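Local coordinates for In2-1 family protein, glutathione transferase lambda3 (Populus trichocarpa, PDB 4PQI) that probably catalyses glutathione-dependent thiol-transfer reactions as a monomeric, plant-specific Lambda-class glutathione transferase that binds glutathione, at residues Y130-V138 / E149-L157; E187-V196 / K225-K236. All blocks are in the same frame, centred on the assembly; numbering follows the deposited sequence.

Following the chain from the N terminus, the thioredoxin-like domain with its four-stranded sheet comes first, and both contacts lie in the helical part that follows. Contact 1 closes a short hairpin, with ten residues between segments 130-138 and 149-157. The chain then runs on into helix 177-197, where contact 2 opens; its loop of 28 residues passes through helices 206-215 and 219-222 before the C-terminal helix 228-239 returns. The two loops are in series, neither nested nor crossed. They meet through helix 177-197: Leu189 packs on Val138, Phe134 and Phe154, and Leu193 on Phe154, so the helices of both contacts form one continuous bundle.

Contact 1: residues Y130-V138 / E149-L157; sequences YTDKFNGTV and EAGPAFDHL. Unlike the reference sequence in segment 149-157: His156 (reference Tyr).
Thr137 faces two ways: its methyl CG2 lies 3.2 Å from Glu149 O on the other segment, while its hydroxyl turns back into its own helix. There Lys133 O is gripped twice, by Thr137 OG1 at 2.8 Å and by Thr137 N, the two donors arriving from opposite faces of the carbonyl plane. With OG1 beside the backbone N (chi1 -59°), the methyl is the branch left to meet Ala153 CB.

That CB is a knob in a hole made by Tyr130, Phe134, Thr137 and Val138. So small a side chain probably helps the axes of the two helical segments, which run roughly antiparallel, to approach closely. Tyr130 closes one end of the hole, its OH 3.3 Å from Ala153 CA. Over one face of its ring comes His156 CD2, 3.4 Å above the plane and central, with the two rings inclined at 49°, neither stacked nor edge-to-face. His156 replaces the tyrosine of the reference sequence. Putting an alanine at Tyr130 would probably open a gap beside Ala153 and leave the His156 ring free to turn.

Deeper in, Phe134 points its edge at the face of Phe154, planes at 87° and CZ 3.6 Å from Phe154 CE1: a T-shaped pair. Leu157 CD1 packs against Phe134 CE1 as well, and Val138 CG2 touches Phe154 CE2.

This antiparallel helix pair belongs to the helical domain of the glutathione transferase fold. Helix 177-197 packs against it through Tyr182, which meets Tyr130, and Leu189, which meets Val138; Leu208 of helix 206-215 covers Phe154 and Leu157.

Contact 2: residues E187-V196 / K225-K236; sequences ERLNIFLLEV and KTDPKELVEFYK
Phe192 presents a ring face to Tyr235, whose ring edge is turned into it: a T-shaped pair with planes at 89° and centroids 5.3 Å apart. Tyr235 CB sits over the same ring, 3.6 Å from the Phe192 centroid, as a CH-pi contact. CG of Phe192 stands anti to its backbone N (chi1 -177°), which sends the ring as a knob among Leu231, Val232, Tyr235 and Lys236, with Lys236 CG at its edge.

Beside it, the extended Arg188 chain crosses Tyr235 and Leu231 at about right angles. Its CG touches Leu231 CD2 at 3.7 Å, its CD lies by the Tyr235 hydroxyl, which is hydrogen-bonded to Tyr139 OH, and Thr226 CG2 covers one face of its guanidinium near the rim. On the other flank Ile191 CG2 meets Val232 CG2 at 3.7 Å, while Val196 runs past Val232 in the opposite direction.

Glu187 reaches out, fully extended, to the turn before the C-terminal helix. Thr226 N gives its hydrogen to Glu187 OE2 at 3.2 Å, nearly straight at 168° and close to the line of the C-O bond. A water donating to Glu187 OE2 (2.9 Å) and to Thr226 O bridges the same pair.

The contact is thus greasy at one end and polar at the other. Glu187 OE1 takes bonds from Tyr221 and Gln45, and Arg188 binds Gln45 and the carbonyl of Thr40, next to Cys41 of the glutathione pocket. So many donors probably favour a charged Glu187 carboxylate, and the polar end ties both segments to the thioredoxin-like domain.

Contact 1: residues Y130-V138 / E149-L157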
loop_
_atom_site.group_PDB
_atom_site.type_symbol
_atom_site.label_atom_id
_atom_site.label_comp_id
_atom_site.label_asym_id
_atom_site.label_seq_id
_atom_site.Cartn_x
_atom_site.Cartn_y
_atom_site.Cartn_z
ATOM N N TYR A 130 -12.263 5.756 -5.147
ATOM C CA TYR A 130 -12.970 5.126 -4.038
ATOM C C TYR A 130 -12.061 4.776 -2.840
ATOM O O TYR A 130 -12.556 4.436 -1.773
ATOM C CB TYR A 130 -13.747 3.897 -4.535
ATOM C CG TYR A 130 -14.522 3.156 -3.468
ATOM C CD1 TYR A 130 -14.089 1.913 -3.013
ATOM C CD2 TYR A 130 -15.674 3.695 -2.906
ATOM C CE1 TYR A 130 -14.778 1.221 -2.038
ATOM C CE2 TYR A 130 -16.382 2.999 -1.923
ATOM C CZ TYR A 130 -15.917 1.767 -1.493
ATOM O OH TYR A 130 -16.578 1.061 -0.518
ATOM N N THR A 131 -10.742 4.905 -2.982
ATOM C CA THR A 131 -9.839 4.438 -1.914
ATOM C C THR A 131 -10.061 5.090 -0.535
ATOM O O THR A 131 -10.109 4.404 0.484
ATOM C CB THR A 131 -8.346 4.560 -2.289
ATOM O OG1 THR A 131 -8.016 5.926 -2.541
ATOM C CG2 THR A 131 -8.020 3.709 -3.507
ATOM N N ASP A 132 -10.186 6.406 -0.499
ATOM C CA ASP A 132 -10.387 7.091 0.780
ATOM C C ASP A 132 -11.811 6.876 1.316
ATOM O O ASP A 132 -12.011 6.845 2.531
ATOM C CB ASP A 132 -10.001 8.587 0.709
ATOM C CG ASP A 132 -10.769 9.348 -0.364
ATOM O OD1 ASP A 132 -11.212 8.718 -1.348
ATOM O OD2 ASP A 132 -10.922 10.583 -0.227
ATOM N N LYS A 133 -12.793 6.705 0.424
ATOM C CA LYS A 133 -14.134 6.328 0.886
ATOM C C LYS A 133 -14.172 4.912 1.489
ATOM O O LYS A 133 -14.849 4.683 2.498
ATOM C CB LYS A 133 -15.199 6.478 -0.201
ATOM C CG LYS A 133 -16.598 6.081 0.291
ATOM C CD LYS A 133 -17.707 6.475 -0.675
ATOM C CE LYS A 133 -19.084 6.130 -0.112
ATOM N NZ LYS A 133 -19.427 6.938 1.096
ATOM N N PHE A 134 -13.456 3.970 0.873
ATOM C CA PHE A 134 -13.287 2.637 1.458
ATOM C C PHE A 134 -12.684 2.719 2.870
ATOM O O PHE A 134 -13.224 2.148 3.827
ATOM C CB PHE A 134 -12.423 1.734 0.561
ATOM C CG PHE A 134 -12.145 0.370 1.164
ATOM C CD1 PHE A 134 -13.078 -0.644 1.065
ATOM C CD2 PHE A 134 -10.966 0.122 1.849
ATOM C CE1 PHE A 134 -12.851 -1.878 1.640
ATOM C CE2 PHE A 134 -10.730 -1.112 2.414
ATOM C CZ PHE A 134 -11.676 -2.114 2.310
ATOM N N ASN A 135 -11.564 3.428 2.998
ATOM C CA ASN A 135 -10.911 3.545 4.298
ATOM C C ASN A 135 -11.803 4.276 5.281
ATOM O O ASN A 135 -11.909 3.878 6.437
ATOM C CB ASN A 135 -9.559 4.258 4.186
ATOM C CG ASN A 135 -8.510 3.405 3.529
ATOM O OD1 ASN A 135 -8.654 2.181 3.445
ATOM N ND2 ASN A 135 -7.432 4.039 3.072
ATOM N N GLY A 136 -12.458 5.331 4.799
ATOM C CA GLY A 136 -13.347 6.130 5.619
ATOM C C GLY A 136 -14.477 5.305 6.202
ATOM O O GLY A 136 -14.851 5.464 7.365
ATOM N N THR A 137 -15.016 4.409 5.387
ATOM C CA THR A 137 -16.154 3.607 5.797
ATOM C C THR A 137 -15.757 2.552 6.837
ATOM O O THR A 137 -16.371 2.482 7.911
ATOM C CB THR A 137 -16.837 2.927 4.576
ATOM O OG1 THR A 137 -17.264 3.933 3.648
ATOM C CG2 THR A 137 -18.044 2.136 5.019
ATOM N N VAL A 138 -14.741 1.741 6.527
ATOM C CA VAL A 138 -14.364 0.635 7.415
ATOM C C VAL A 138 -13.735 1.117 8.731
ATOM O O VAL A 138 -14.069 0.617 9.804
ATOM C CB VAL A 138 -13.433 -0.400 6.739
ATOM C CG1 VAL A 138 -13.191 -1.588 7.678
ATOM C CG2 VAL A 138 -14.028 -0.910 5.441
ATOM N N GLU A 149 -22.076 -1.633 8.700
ATOM C CA GLU A 149 -21.169 -0.491 8.617
ATOM C C GLU A 149 -19.969 -0.728 7.709
ATOM O O GLU A 149 -19.653 0.107 6.873
ATOM C CB GLU A 149 -20.709 -0.079 10.016
ATOM C CG GLU A 149 -21.838 0.346 10.936
ATOM C CD GLU A 149 -22.508 1.637 10.493
ATOM O OE1 GLU A 149 -21.854 2.449 9.795
ATOM O OE2 GLU A 149 -23.691 1.840 10.850
ATOM N N ALA A 150 -19.306 -1.868 7.869
ATOM C CA ALA A 150 -18.129 -2.186 7.061
ATOM C C ALA A 150 -18.480 -3.046 5.848
ATOM O O ALA A 150 -17.823 -2.968 4.811
ATOM C CB ALA A 150 -17.075 -2.883 7.909
ATOM N N GLY A 151 -19.512 -3.878 5.994
ATOM C CA GLY A 151 -19.931 -4.772 4.928
ATOM C C GLY A 151 -20.071 -4.156 3.538
ATOM O O GLY A 151 -19.524 -4.687 2.571
ATOM N N PRO A 152 -20.806 -3.034 3.424
ATOM C CA PRO A 152 -21.008 -2.409 2.109
ATOM C C PRO A 152 -19.696 -2.033 1.412
ATOM O O PRO A 152 -19.629 -2.041 0.180
ATOM C CB PRO A 152 -21.819 -1.155 2.448
ATOM C CG PRO A 152 -22.621 -1.576 3.650
ATOM C CD PRO A 152 -21.657 -2.404 4.457
ATOM N N ALA A 153 -18.664 -1.723 2.189
ATOM C CA ALA A 153 -17.385 -1.354 1.600
ATOM C C ALA A 153 -16.642 -2.576 1.052
ATOM O O ALA A 153 -16.076 -2.522 -0.038
ATOM C CB ALA A 153 -16.529 -0.553 2.592
ATOM N N PHE A 154 -16.650 -3.683 1.792
ATOM C CA PHE A 154 -16.118 -4.931 1.243
ATOM C C PHE A 154 -16.975 -5.461 0.086
ATOM O O PHE A 154 -16.449 -6.078 -0.843
ATOM C CB PHE A 154 -15.919 -5.988 2.337
ATOM C CG PHE A 154 -14.861 -5.608 3.335
ATOM C CD1 PHE A 154 -13.509 -5.615 2.972
ATOM C CD2 PHE A 154 -15.209 -5.195 4.617
ATOM C CE1 PHE A 154 -12.528 -5.237 3.885
ATOM C CE2 PHE A 154 -14.235 -4.827 5.533
ATOM C CZ PHE A 154 -12.894 -4.840 5.168
ATOM N N ASP A 155 -18.282 -5.221 0.140
ATOM C CA ASP A 155 -19.171 -5.625 -0.950
ATOM C C ASP A 155 -18.787 -4.858 -2.225
ATOM O O ASP A 155 -18.776 -5.414 -3.318
ATOM C CB ASP A 155 -20.642 -5.363 -0.599
ATOM C CG ASP A 155 -21.228 -6.409 0.333
ATOM O OD1 ASP A 155 -20.504 -7.351 0.734
ATOM O OD2 ASP A 155 -22.426 -6.281 0.679
ATOM N N HIS A 156 -18.475 -3.578 -2.075
ATOM C CA HIS A 156 -18.057 -2.775 -3.210
ATOM C C HIS A 156 -16.817 -3.396 -3.867
ATOM O O HIS A 156 -16.748 -3.518 -5.083
ATOM C CB HIS A 156 -17.811 -1.324 -2.796
ATOM C CG HIS A 156 -18.037 -0.336 -3.900
ATOM N ND1 HIS A 156 -19.263 -0.176 -4.511
ATOM C CD2 HIS A 156 -17.193 0.525 -4.519
ATOM C CE1 HIS A 156 -19.166 0.748 -5.454
ATOM N NE2 HIS A 156 -17.920 1.190 -5.476
ATOM N N LEU A 157 -15.856 -3.836 -3.064
ATOM C CA LEU A 157 -14.682 -4.500 -3.631
ATOM C C LEU A 157 -15.016 -5.854 -4.260
ATOM O O LEU A 157 -14.496 -6.194 -5.329
ATOM C CB LEU A 157 -13.577 -4.657 -2.594
ATOM C CG LEU A 157 -13.026 -3.377 -1.975
ATOM C CD1 LEU A 157 -11.818 -3.718 -1.125
ATOM C CD2 LEU A 157 -12.681 -2.374 -3.039
#

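Contact 2: residues E187-V196 / K225-K236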
loop_
_atom_site.group_PDB
_atom_site.type_symbol
_atom_site.label_atom_id
_atom_site.label_comp_id
_atom_site.label_asym_id
_atom_site.label_seq_id
_atom_site.Cartn_x
_atom_site.Cartn_y
_atom_site.Cartn_z
ATOM N N GLU A 187 -5.242 -6.101 3.991
ATOM C CA GLU A 187 -4.334 -6.898 4.831
ATOM C C GLU A 187 -4.571 -6.643 6.324
ATOM O O GLU A 187 -4.822 -7.575 7.105
ATOM C CB GLU A 187 -2.866 -6.583 4.467
ATOM C CG GLU A 187 -1.798 -7.061 5.475
ATOM C CD GLU A 187 -0.368 -6.535 5.175
ATOM O OE1 GLU A 187 -0.093 -6.059 4.039
ATOM O OE2 GLU A 187 0.486 -6.610 6.093
ATOM N N ARG A 188 -4.500 -5.379 6.720
ATOM C CA ARG A 188 -4.624 -5.017 8.128
ATOM C C ARG A 188 -6.057 -5.188 8.632
ATOM O O ARG A 188 -6.276 -5.694 9.721
ATOM C CB ARG A 188 -4.139 -3.585 8.350
ATOM C CG ARG A 188 -2.655 -3.432 8.125
ATOM C CD ARG A 188 -2.270 -1.979 7.916
ATOM N NE ARG A 188 -0.820 -1.812 7.898
ATOM C CZ ARG A 188 -0.045 -2.186 6.885
ATOM N NH1 ARG A 188 -0.586 -2.754 5.812
ATOM N NH2 ARG A 188 1.268 -1.998 6.945
ATOM N N LEU A 189 -7.026 -4.772 7.824
ATOM C CA LEU A 189 -8.432 -4.899 8.191
ATOM C C LEU A 189 -8.823 -6.363 8.396
ATOM O O LEU A 189 -9.536 -6.696 9.344
ATOM C CB LEU A 189 -9.334 -4.218 7.156
ATOM C CG LEU A 189 -9.250 -2.680 7.160
ATOM C CD1 LEU A 189 -10.007 -2.103 5.969
ATOM C CD2 LEU A 189 -9.761 -2.077 8.470
ATOM N N ASN A 190 -8.337 -7.231 7.511
ATOM C CA ASN A 190 -8.628 -8.650 7.581
ATOM C C ASN A 190 -8.187 -9.207 8.935
ATOM O O ASN A 190 -8.956 -9.887 9.627
ATOM C CB ASN A 190 -7.924 -9.387 6.440
ATOM C CG ASN A 190 -8.418 -10.803 6.269
ATOM O OD1 ASN A 190 -9.372 -11.226 6.929
ATOM N ND2 ASN A 190 -7.786 -11.544 5.368
ATOM N N ILE A 191 -6.954 -8.896 9.324
ATOM C CA ILE A 191 -6.422 -9.368 10.605
ATOM C C ILE A 191 -7.175 -8.782 11.798
ATOM O O ILE A 191 -7.529 -9.509 12.742
ATOM C CB ILE A 191 -4.928 -9.029 10.751
ATOM C CG1 ILE A 191 -4.124 -9.624 9.598
ATOM C CG2 ILE A 191 -4.383 -9.544 12.070
ATOM C CD1 ILE A 191 -2.707 -9.077 9.515
ATOM N N PHE A 192 -7.419 -7.472 11.757
ATOM C CA PHE A 192 -8.020 -6.779 12.896
ATOM C C PHE A 192 -9.459 -7.223 13.141
ATOM O O PHE A 192 -9.814 -7.589 14.263
ATOM C CB PHE A 192 -7.932 -5.261 12.729
ATOM C CG PHE A 192 -8.471 -4.477 13.904
ATOM C CD1 PHE A 192 -7.992 -4.703 15.196
ATOM C CD2 PHE A 192 -9.433 -3.492 13.714
ATOM C CE1 PHE A 192 -8.476 -3.972 16.274
ATOM C CE2 PHE A 192 -9.921 -2.758 14.789
ATOM C CZ PHE A 192 -9.442 -2.994 16.070
ATOM N N LEU A 193 -10.274 -7.206 12.090
ATOM C CA LEU A 193 -11.692 -7.576 12.193
ATOM C C LEU A 193 -11.892 -9.027 12.640
ATOM O O LEU A 193 -12.765 -9.328 13.462
ATOM C CB LEU A 193 -12.393 -7.339 10.852
ATOM C CG LEU A 193 -12.534 -5.873 10.448
ATOM C CD1 LEU A 193 -12.987 -5.712 8.990
ATOM C CD2 LEU A 193 -13.490 -5.170 11.392
ATOM N N LEU A 194 -11.088 -9.931 12.092
ATOM C CA LEU A 194 -11.241 -11.339 12.416
ATOM C C LEU A 194 -10.789 -11.597 13.854
ATOM O O LEU A 194 -11.485 -12.261 14.611
ATOM C CB LEU A 194 -10.465 -12.208 11.434
ATOM C CG LEU A 194 -10.667 -13.713 11.612
ATOM C CD1 LEU A 194 -12.141 -14.089 11.498
ATOM C CD2 LEU A 194 -9.844 -14.467 10.592
ATOM N N GLU A 195 -9.644 -11.044 14.241
ATOM C CA GLU A 195 -9.106 -11.310 15.581
ATOM C C GLU A 195 -9.906 -10.640 16.685
ATOM O O GLU A 195 -10.141 -11.231 17.732
ATOM C CB GLU A 195 -7.629 -10.914 15.688
ATOM C CG GLU A 195 -6.702 -11.817 14.897
ATOM C CD GLU A 195 -6.949 -13.284 15.201
ATOM O OE1 GLU A 195 -7.203 -14.058 14.248
ATOM O OE2 GLU A 195 -6.895 -13.659 16.397
ATOM N N VAL A 196 -10.340 -9.408 16.454
ATOM C CA VAL A 196 -10.985 -8.656 17.525
ATOM C C VAL A 196 -12.518 -8.716 17.476
ATOM O O VAL A 196 -13.175 -8.754 18.512
ATOM C CB VAL A 196 -10.471 -7.202 17.571
ATOM C CG1 VAL A 196 -11.171 -6.415 18.657
ATOM C CG2 VAL A 196 -8.968 -7.191 17.791
ATOM N N LYS A 225 5.039 -7.078 4.073
ATOM C CA LYS A 225 3.982 -7.336 5.050
ATOM C C LYS A 225 4.376 -7.051 6.504
ATOM O O LYS A 225 5.488 -7.347 6.937
ATOM C CB LYS A 225 3.439 -8.766 4.905
ATOM C CG LYS A 225 2.527 -8.917 3.693
ATOM C CD LYS A 225 1.982 -10.332 3.534
ATOM C CE LYS A 225 0.771 -10.562 4.410
ATOM N NZ LYS A 225 0.135 -11.869 4.104
ATOM N N THR A 226 3.420 -6.495 7.245
ATOM C CA THR A 226 3.618 -6.028 8.612
ATOM C C THR A 226 3.364 -7.145 9.634
ATOM O O THR A 226 2.721 -8.151 9.325
ATOM C CB THR A 226 2.697 -4.801 8.893
ATOM O OG1 THR A 226 3.166 -4.074 10.037
ATOM C CG2 THR A 226 1.243 -5.232 9.098
ATOM N N ASP A 227 3.878 -6.964 10.847
ATOM C CA ASP A 227 3.711 -7.939 11.927
ATOM C C ASP A 227 2.259 -7.970 12.417
ATOM O O ASP A 227 1.760 -6.967 12.944
ATOM C CB ASP A 227 4.643 -7.575 13.084
ATOM C CG ASP A 227 4.792 -8.691 14.099
ATOM O OD1 ASP A 227 5.937 -8.908 14.555
ATOM O OD2 ASP A 227 3.780 -9.344 14.448
ATOM N N PRO A 228 1.579 -9.120 12.245
ATOM C CA PRO A 228 0.163 -9.280 12.605
ATOM C C PRO A 228 -0.115 -8.918 14.049
ATOM O O PRO A 228 -1.060 -8.178 14.308
ATOM C CB PRO A 228 -0.080 -10.776 12.398
ATOM C CG PRO A 228 0.880 -11.157 11.351
ATOM C CD PRO A 228 2.116 -10.337 11.612
ATOM N N LYS A 229 0.692 -9.439 14.971
ATOM C CA LYS A 229 0.488 -9.189 16.391
ATOM C C LYS A 229 0.631 -7.707 16.727
ATOM O O LYS A 229 -0.204 -7.140 17.429
ATOM C CB LYS A 229 1.458 -10.028 17.230
ATOM C CG LYS A 229 1.249 -11.528 17.094
ATOM C CD LYS A 229 -0.113 -11.955 17.636
ATOM C CE LYS A 229 -0.335 -13.453 17.467
ATOM N NZ LYS A 229 -1.560 -13.944 18.167
ATOM N N GLU A 230 1.688 -7.083 16.218
ATOM C CA GLU A 230 1.895 -5.658 16.443
ATOM C C GLU A 230 0.753 -4.820 15.860
ATOM O O GLU A 230 0.356 -3.811 16.442
ATOM C CB GLU A 230 3.244 -5.200 15.874
ATOM C CG GLU A 230 4.460 -5.777 16.598
ATOM C CD GLU A 230 5.748 -5.034 16.267
ATOM O OE1 GLU A 230 5.737 -4.223 15.309
ATOM O OE2 GLU A 230 6.761 -5.257 16.971
ATOM N N LEU A 231 0.227 -5.239 14.712
ATOM C CA LEU A 231 -0.881 -4.522 14.084
ATOM C C LEU A 231 -2.119 -4.514 14.999
ATOM O O LEU A 231 -2.737 -3.472 15.220
ATOM C CB LEU A 231 -1.196 -5.135 12.714
ATOM C CG LEU A 231 -2.307 -4.573 11.823
ATOM C CD1 LEU A 231 -3.684 -5.091 12.235
ATOM C CD2 LEU A 231 -2.288 -3.047 11.760
ATOM N N VAL A 232 -2.462 -5.677 15.538
ATOM C CA VAL A 232 -3.638 -5.813 16.401
ATOM C C VAL A 232 -3.566 -4.937 17.664
ATOM O O VAL A 232 -4.507 -4.188 17.966
ATOM C CB VAL A 232 -3.881 -7.289 16.783
ATOM C CG1 VAL A 232 -5.095 -7.417 17.701
ATOM C CG2 VAL A 232 -4.058 -8.136 15.523
ATOM N N GLU A 233 -2.452 -5.022 18.391
ATOM C CA GLU A 233 -2.255 -4.182 19.568
ATOM C C GLU A 233 -2.360 -2.703 19.209
ATOM O O GLU A 233 -2.989 -1.922 19.924
ATOM C CB GLU A 233 -0.909 -4.469 20.244
ATOM C CG GLU A 233 -0.532 -3.437 21.320
ATOM C CD GLU A 233 0.261 -4.027 22.480
ATOM O OE1 GLU A 233 0.213 -5.264 22.666
ATOM O OE2 GLU A 233 0.923 -3.252 23.209
ATOM N N PHE A 234 -1.752 -2.328 18.091
ATOM C CA PHE A 234 -1.796 -0.950 17.614
ATOM C C PHE A 234 -3.231 -0.490 17.344
ATOM O O PHE A 234 -3.632 0.592 17.782
ATOM C CB PHE A 234 -0.917 -0.791 16.368
ATOM C CG PHE A 234 -0.988 0.573 15.733
ATOM C CD1 PHE A 234 -0.716 1.714 16.468
ATOM C CD2 PHE A 234 -1.311 0.707 14.391
ATOM C CE1 PHE A 234 -0.778 2.968 15.883
ATOM C CE2 PHE A 234 -1.371 1.945 13.802
ATOM C CZ PHE A 234 -1.105 3.083 14.550
ATOM N N TYR A 235 -4.007 -1.318 16.645
ATOM C CA TYR A 235 -5.382 -0.957 16.283
ATOM C C TYR A 235 -6.368 -0.972 17.455
ATOM O O TYR A 235 -7.318 -0.182 17.487
ATOM C CB TYR A 235 -5.908 -1.843 15.156
ATOM C CG TYR A 235 -5.565 -1.341 13.768
ATOM C CD1 TYR A 235 -4.589 -0.372 13.574
ATOM C CD2 TYR A 235 -6.235 -1.830 12.652
ATOM C CE1 TYR A 235 -4.276 0.079 12.301
ATOM C CE2 TYR A 235 -5.927 -1.397 11.388
ATOM C CZ TYR A 235 -4.955 -0.437 11.213
ATOM O OH TYR A 235 -4.657 -0.004 9.944
ATOM N N LYS A 236 -6.157 -1.882 18.403
ATOM C CA LYS A 236 -6.923 -1.855 19.641
ATOM C C LYS A 236 -6.686 -0.533 20.390
ATOM O O LYS A 236 -7.627 0.090 20.899
ATOM C CB LYS A 236 -6.567 -3.055 20.528
ATOM C CG LYS A 236 -7.023 -4.405 19.975
ATOM C CD LYS A 236 -7.121 -5.484 21.073
ATOM C CE LYS A 236 -5.757 -6.012 21.482
ATOM N NZ LYS A 236 -5.868 -7.183 22.409
HETATM O O HOH W 1 0.592 -8.924 7.779
#